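RNA-dependent RNA polymerase (Toscana virus, PDB 6QW0) probably initiates viral transcription by cap snatching, its N-terminal manganese-binding endonuclease domain cutting capped primers from host RNAs for the L protein. Local coordinates at residues F77-T82 / V127-T132; F83-D88 / V190-L195. All blocks are in the same frame, centred on the assembly; numbering follows the deposited sequence.

Overall arrangement
Contact 1 (77-82 with 127-132) and contact 2 (83-88 with 190-195) are neighbours, their centres about 7 Å apart, and the chain runs straight from the first segment of one into the first segment of the other. Both are partly buried, yet their chemistry differs. Contact 1 sets helix 77-82 against a strand of the mixed sheet and is polar, tied together by a manganese ion, with a sulfate held by the strand beside the histidine. Contact 2 lays the loop after that helix on Arg192 of helix 183-203, whose CD meets the His85 imidazole and whose guanidinium lies against the backbone of Gly84 and His85. Arg192 joins the two, its NH2 bonding Phe81 O.

Contact 1 of 2, residues F77-T82 / V127-T132; sequences FKHDFT and VEFTTT. With MN3 (manganese (III) ion), chain C; SO4 (sulfate ion), chain G.
His79 on helix 77-82 and the strand residues Glu128 and Phe129 grip one manganese ion, the metal site of a PD-(D/E)XK-type nuclease, here the cap-snatching endonuclease. The histidine is best followed outward. Its CB lies 3.6 Å from O1 of a sulfate, an ion probably taken from the crystallisation liquor. CG stands anti to the backbone N (chi1 171°), which sends the ring off the helix toward the strand. CD2 passes the same sulfate O1 at the ring edge. On the other flank ND1 gives its N-H to Asp80 OD1 on the next residue at 2.9 Å, 9° out of the imidazole plane; this His-carboxylate bond restrains the ring's rotation and would be expected to make NE2 a better donor to the metal. NE2, at the tip, binds the manganese at 2.3 Å. Phe129 O lies 3.2 Å from NE2, near the ring plane, because both atoms are ligands of one ion.

From the strand, Phe129 supplies only its carbonyl oxygen to the metal, while Glu128, bent at chi2 (64°), brings OE2 to it. Asp114 and two waters complete the shell. Phe129's own ring turns from the ion to stack on Phe83.

Beyond the metal, the sulfate is held by the strand: Thr130 OG1 donates to O3 and Thr131 OG1 to O1, and a metal-bound water also donates to O3. Thr131 CG2 rests 4.1 Å from His79 CA, packing the strand's end against the helix. Inside the helix, Thr82 OG1 reaches back to Lys78 O at 2.7 Å, meeting that oxygen from the face opposite Thr82 N.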
loop_
_atom_site.group_PDB
_atom_site.type_symbol
_atom_site.label_atom_id
_atom_site.label_comp_id
_atom_site.label_asym_id
_atom_site.label_seq_id
_atom_site.Cartn_x
_atom_site.Cartn_y
_atom_site.Cartn_z
ATOM N N PHE A 77 2.571 -8.472 -9.643
ATOM C CA PHE A 77 3.913 -7.903 -9.593
ATOM C C PHE A 77 3.869 -6.380 -9.541
ATOM O O PHE A 77 4.582 -5.759 -8.746
ATOM C CB PHE A 77 4.752 -8.372 -10.787
ATOM C CG PHE A 77 6.048 -7.622 -10.928
ATOM C CD1 PHE A 77 7.148 -7.962 -10.161
ATOM C CD2 PHE A 77 6.154 -6.554 -11.809
ATOM C CE1 PHE A 77 8.328 -7.265 -10.270
ATOM C CE2 PHE A 77 7.329 -5.852 -11.924
ATOM C CZ PHE A 77 8.423 -6.209 -11.158
ATOM N N LYS A 78 3.051 -5.755 -10.397
ATOM C CA LYS A 78 3.013 -4.295 -10.419
ATOM C C LYS A 78 2.627 -3.745 -9.054
ATOM O O LYS A 78 3.252 -2.806 -8.553
ATOM C CB LYS A 78 2.038 -3.796 -11.491
ATOM C CG LYS A 78 2.613 -3.793 -12.902
ATOM C CD LYS A 78 1.642 -3.198 -13.916
ATOM C CE LYS A 78 0.380 -4.040 -14.041
ATOM N NZ LYS A 78 -0.572 -3.454 -15.028
ATOM N N HIS A 79 1.616 -4.342 -8.428
ATOM C CA HIS A 79 1.151 -3.874 -7.123
ATOM C C HIS A 79 2.227 -4.072 -6.059
ATOM O O HIS A 79 2.572 -3.137 -5.320
ATOM C CB HIS A 79 -0.141 -4.622 -6.777
ATOM C CG HIS A 79 -0.641 -4.431 -5.376
ATOM N ND1 HIS A 79 -0.098 -5.084 -4.290
ATOM C CD2 HIS A 79 -1.688 -3.714 -4.902
ATOM C CE1 HIS A 79 -0.769 -4.754 -3.198
ATOM N NE2 HIS A 79 -1.742 -3.930 -3.544
ATOM N N ASP A 80 2.788 -5.279 -5.991
ATOM C CA ASP A 80 3.724 -5.603 -4.923
ATOM C C ASP A 80 5.027 -4.829 -5.067
ATOM O O ASP A 80 5.577 -4.355 -4.071
ATOM C CB ASP A 80 3.975 -7.110 -4.901
ATOM C CG ASP A 80 2.780 -7.878 -4.373
ATOM O OD1 ASP A 80 1.813 -7.230 -3.910
ATOM O OD2 ASP A 80 2.803 -9.124 -4.416
ATOM N N PHE A 81 5.523 -4.662 -6.294
ATOM C CA PHE A 81 6.755 -3.893 -6.474
ATOM C C PHE A 81 6.542 -2.421 -6.151
ATOM O O PHE A 81 7.388 -1.796 -5.499
ATOM C CB PHE A 81 7.291 -4.061 -7.900
ATOM C CG PHE A 81 8.628 -3.396 -8.135
ATOM C CD1 PHE A 81 8.698 -2.084 -8.577
ATOM C CD2 PHE A 81 9.813 -4.088 -7.927
ATOM C CE1 PHE A 81 9.919 -1.462 -8.795
ATOM C CE2 PHE A 81 11.042 -3.469 -8.144
ATOM C CZ PHE A 81 11.090 -2.154 -8.577
ATOM N N THR A 82 5.425 -1.846 -6.601
ATOM C CA THR A 82 5.197 -0.420 -6.387
ATOM C C THR A 82 5.302 -0.055 -4.913
ATOM O O THR A 82 5.938 0.941 -4.554
ATOM C CB THR A 82 3.819 -0.028 -6.923
ATOM O OG1 THR A 82 3.806 -0.182 -8.347
ATOM C CG2 THR A 82 3.486 1.408 -6.549
ATOM N N VAL A 127 -4.406 -0.262 6.137
ATOM C CA VAL A 127 -3.868 0.428 4.964
ATOM C C VAL A 127 -4.045 -0.474 3.750
ATOM O O VAL A 127 -3.704 -1.659 3.799
ATOM C CB VAL A 127 -2.384 0.809 5.139
ATOM C CG1 VAL A 127 -1.916 1.640 3.948
ATOM C CG2 VAL A 127 -2.165 1.586 6.433
ATOM N N GLU A 128 -4.584 0.079 2.663
ATOM C CA GLU A 128 -4.763 -0.694 1.441
ATOM C C GLU A 128 -4.125 0.051 0.281
ATOM O O GLU A 128 -4.327 1.265 0.135
ATOM C CB GLU A 128 -6.238 -0.971 1.149
ATOM C CG GLU A 128 -6.471 -1.719 -0.150
ATOM C CD GLU A 128 -5.873 -3.125 -0.176
ATOM O OE1 GLU A 128 -5.599 -3.732 0.883
ATOM O OE2 GLU A 128 -5.683 -3.639 -1.286
ATOM N N PHE A 129 -3.349 -0.685 -0.522
ATOM C CA PHE A 129 -2.671 -0.167 -1.706
ATOM C C PHE A 129 -3.426 -0.590 -2.960
ATOM O O PHE A 129 -3.986 -1.684 -3.025
ATOM C CB PHE A 129 -1.234 -0.702 -1.831
ATOM C CG PHE A 129 -0.394 -0.620 -0.577
ATOM C CD1 PHE A 129 -0.325 0.529 0.192
ATOM C CD2 PHE A 129 0.391 -1.707 -0.217
ATOM C CE1 PHE A 129 0.484 0.568 1.335
ATOM C CE2 PHE A 129 1.198 -1.667 0.917
ATOM C CZ PHE A 129 1.240 -0.531 1.686
ATOM N N THR A 130 -3.398 0.256 -3.986
ATOM C CA THR A 130 -4.005 -0.148 -5.246
ATOM C C THR A 130 -3.365 0.668 -6.362
ATOM O O THR A 130 -2.663 1.652 -6.111
ATOM C CB THR A 130 -5.539 0.002 -5.201
ATOM O OG1 THR A 130 -6.144 -0.632 -6.342
ATOM C CG2 THR A 130 -5.948 1.458 -5.150
ATOM N N THR A 131 -3.538 0.189 -7.593
ATOM C CA THR A 131 -2.958 0.819 -8.775
ATOM C C THR A 131 -4.050 1.027 -9.815
ATOM O O THR A 131 -5.134 0.446 -9.731
ATOM C CB THR A 131 -1.844 -0.037 -9.397
ATOM O OG1 THR A 131 -2.427 -1.220 -9.962
ATOM C CG2 THR A 131 -0.811 -0.449 -8.356
ATOM N N THR A 132 -3.741 1.847 -10.817
ATOM C CA THR A 132 -4.606 1.974 -11.980
ATOM C C THR A 132 -3.740 2.288 -13.189
ATOM O O THR A 132 -2.732 2.985 -13.069
ATOM C CB THR A 132 -5.673 3.065 -11.811
ATOM O OG1 THR A 132 -6.479 3.112 -12.995
ATOM C CG2 THR A 132 -5.042 4.433 -11.590
HETATM MN MN MN3 C . -3.749 -3.854 -2.400
HETATM S S SO4 G . -4.478 -3.568 -7.805
HETATM O O1 SO4 G . -3.131 -3.039 -7.972
HETATM O O2 SO4 G . -4.401 -5.023 -7.758
HETATM O O3 SO4 G . -5.098 -3.071 -6.573
HETATM O O4 SO4 G . -5.283 -3.159 -8.951
HETATM O O HOH W 1 -1.923 -1.505 -12.779
HETATM O O HOH W 2 -3.995 -6.203 -2.547
HETATM O O HOH W 3 -5.073 -4.444 -4.263
#

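Contact 2 of 2, residues F83-D88 / V190-L195; sequences FGHLAD and VFRFRL. With SO4 (sulfate ion), chain E.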
loop_
_atom_site.group_PDB
_atom_site.type_symbol
_atom_site.label_atom_id
_atom_site.label_comp_id
_atom_site.label_asym_id
_atom_site.label_seq_id
_atom_site.Cartn_x
_atom_site.Cartn_y
_atom_site.Cartn_z
ATOM N N PHE A 83 4.697 -0.865 -4.046
ATOM C CA PHE A 83 4.565 -0.518 -2.639
ATOM C C PHE A 83 5.549 -1.277 -1.761
ATOM O O PHE A 83 5.448 -1.211 -0.529
ATOM C CB PHE A 83 3.116 -0.753 -2.195
ATOM C CG PHE A 83 2.126 0.106 -2.938
ATOM C CD1 PHE A 83 1.941 1.428 -2.577
ATOM C CD2 PHE A 83 1.403 -0.402 -4.006
ATOM C CE1 PHE A 83 1.044 2.246 -3.269
ATOM C CE2 PHE A 83 0.497 0.412 -4.704
ATOM C CZ PHE A 83 0.317 1.727 -4.325
ATOM N N GLY A 84 6.540 -1.931 -2.372
ATOM C CA GLY A 84 7.461 -2.794 -1.648
ATOM C C GLY A 84 8.293 -2.090 -0.600
ATOM O O GLY A 84 8.776 -2.743 0.332
ATOM N N HIS A 85 8.517 -0.788 -0.749
ATOM C CA HIS A 85 9.264 -0.027 0.240
ATOM C C HIS A 85 8.431 0.298 1.471
ATOM O O HIS A 85 8.987 0.726 2.488
ATOM C CB HIS A 85 9.793 1.274 -0.376
ATOM C CG HIS A 85 8.719 2.209 -0.833
ATOM N ND1 HIS A 85 7.718 1.824 -1.700
ATOM C CD2 HIS A 85 8.482 3.509 -0.540
ATOM C CE1 HIS A 85 6.916 2.847 -1.926
ATOM N NE2 HIS A 85 7.357 3.883 -1.234
ATOM N N LEU A 86 7.119 0.119 1.394
ATOM C CA LEU A 86 6.218 0.403 2.507
ATOM C C LEU A 86 5.783 -0.854 3.227
ATOM O O LEU A 86 5.577 -0.832 4.445
ATOM C CB LEU A 86 4.974 1.142 2.011
ATOM C CG LEU A 86 5.242 2.465 1.306
ATOM C CD1 LEU A 86 3.932 3.034 0.810
ATOM C CD2 LEU A 86 5.939 3.437 2.237
ATOM N N ALA A 87 5.616 -1.948 2.496
ATOM C CA ALA A 87 5.176 -3.185 3.118
ATOM C C ALA A 87 5.532 -4.342 2.207
ATOM O O ALA A 87 5.383 -4.250 0.986
ATOM C CB ALA A 87 3.669 -3.179 3.387
ATOM N N ASP A 88 6.002 -5.425 2.807
ATOM C CA ASP A 88 6.089 -6.667 2.068
ATOM C C ASP A 88 4.688 -7.240 1.874
ATOM O O ASP A 88 3.733 -6.867 2.565
ATOM C CB ASP A 88 6.989 -7.661 2.804
ATOM C CG ASP A 88 8.426 -7.179 2.905
ATOM O OD1 ASP A 88 8.838 -6.360 2.055
ATOM O OD2 ASP A 88 9.138 -7.612 3.837
ATOM N N VAL A 190 5.179 6.749 -7.259
ATOM C CA VAL A 190 4.971 6.872 -8.700
ATOM C C VAL A 190 6.183 6.349 -9.471
ATOM O O VAL A 190 6.034 5.611 -10.450
ATOM C CB VAL A 190 4.646 8.330 -9.071
ATOM C CG1 VAL A 190 4.540 8.482 -10.594
ATOM C CG2 VAL A 190 3.346 8.777 -8.414
ATOM N N PHE A 191 7.388 6.697 -9.030
ATOM C CA PHE A 191 8.597 6.212 -9.705
ATOM C C PHE A 191 8.643 4.683 -9.742
ATOM O O PHE A 191 8.948 4.078 -10.778
ATOM C CB PHE A 191 9.828 6.782 -9.005
ATOM C CG PHE A 191 11.119 6.526 -9.732
ATOM C CD1 PHE A 191 11.840 5.363 -9.496
ATOM C CD2 PHE A 191 11.619 7.447 -10.639
ATOM C CE1 PHE A 191 13.034 5.116 -10.148
ATOM C CE2 PHE A 191 12.820 7.205 -11.300
ATOM C CZ PHE A 191 13.527 6.047 -11.055
ATOM N N ARG A 192 8.359 4.034 -8.610
ATOM C CA ARG A 192 8.364 2.575 -8.569
ATOM C C ARG A 192 7.254 1.983 -9.432
ATOM O O ARG A 192 7.444 0.925 -10.048
ATOM C CB ARG A 192 8.227 2.091 -7.114
ATOM C CG ARG A 192 9.436 2.427 -6.234
ATOM C CD ARG A 192 9.270 1.873 -4.785
ATOM N NE ARG A 192 9.159 0.417 -4.762
ATOM C CZ ARG A 192 10.105 -0.411 -4.323
ATOM N NH1 ARG A 192 11.253 0.064 -3.847
ATOM N NH2 ARG A 192 9.907 -1.719 -4.369
ATOM N N PHE A 193 6.081 2.639 -9.472
ATOM C CA PHE A 193 4.977 2.163 -10.305
ATOM C C PHE A 193 5.353 2.220 -11.779
ATOM O O PHE A 193 5.106 1.266 -12.525
ATOM C CB PHE A 193 3.710 2.991 -10.033
ATOM C CG PHE A 193 2.500 2.570 -10.828
ATOM C CD1 PHE A 193 2.045 1.255 -10.806
ATOM C CD2 PHE A 193 1.781 3.508 -11.564
ATOM C CE1 PHE A 193 0.917 0.878 -11.520
ATOM C CE2 PHE A 193 0.643 3.135 -12.275
ATOM C CZ PHE A 193 0.211 1.828 -12.254
ATOM N N ARG A 194 5.970 3.322 -12.205
ATOM C CA ARG A 194 6.348 3.457 -13.609
ATOM C C ARG A 194 7.343 2.378 -14.006
ATOM O O ARG A 194 7.228 1.775 -15.083
ATOM C CB ARG A 194 6.934 4.841 -13.860
ATOM C CG ARG A 194 5.918 5.969 -13.723
ATOM C CD ARG A 194 6.596 7.300 -13.935
ATOM N NE ARG A 194 5.644 8.402 -13.975
ATOM C CZ ARG A 194 5.979 9.657 -14.252
ATOM N NH1 ARG A 194 7.248 9.968 -14.514
ATOM N NH2 ARG A 194 5.049 10.601 -14.264
ATOM N N LEU A 195 8.316 2.108 -13.140
ATOM C CA LEU A 195 9.295 1.070 -13.434
ATOM C C LEU A 195 8.640 -0.303 -13.444
ATOM O O LEU A 195 8.962 -1.152 -14.286
ATOM C CB LEU A 195 10.431 1.129 -12.415
ATOM C CG LEU A 195 11.502 0.060 -12.603
ATOM C CD1 LEU A 195 12.161 0.214 -13.983
ATOM C CD2 LEU A 195 12.534 0.154 -11.494
HETATM S S SO4 E . 6.124 14.170 -13.554
HETATM O O1 SO4 E . 7.292 15.037 -13.536
HETATM O O2 SO4 E . 6.190 13.268 -14.701
HETATM O O3 SO4 E . 4.915 14.992 -13.636
HETATM O O4 SO4 E . 6.114 13.394 -12.323
#
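Arg192 reaches from helix 183-203 to the loop that follows helix 77-82, and the imidazole of His85 lies alongside it. The two side chains run past each other in opposite directions, with ring and guanidinium planes only 22° apart. They are displaced, however: the closest approach is from His85 ND1 to Arg192 CD, 3.5 Å, and this methylene comes in obliquely to the imidazole, while NE follows at 3.7 Å from ND1. The guanidinium itself slips beyond the ring and lies under the loop backbone, with His85 N 3.9 Å above its plane and over its centre. At its far end NH2 sits 3.8 Å from Gly84 CA, where the main chain comes close with no side chain between.

A bend at chi3 (62°) of Arg192 turns the guanidinium out of line with the extended first part of the chain and lays its face toward residues 84 and 85. Leu86 CG covers one face of the His85 imidazole, 3.6 Å above the centre.

What fixes the arginine is its polar surroundings: NH2 donates to Phe81 O, NH1 to Thr62 OG1, and NE weakly to Thr82 O, with a cation-pi contact to Phe81 besides. On the same helix Arg194 points elsewhere, giving NH2 to a sulfate oxygen, O2, at 2.9 Å. Through Arg192, buried and distant in sequence, helix 183-203 is thus held to the C-terminal end of helix 77-82, the helix that carries the metal ligand His79 in this PD-(D/E)XK-type endonuclease.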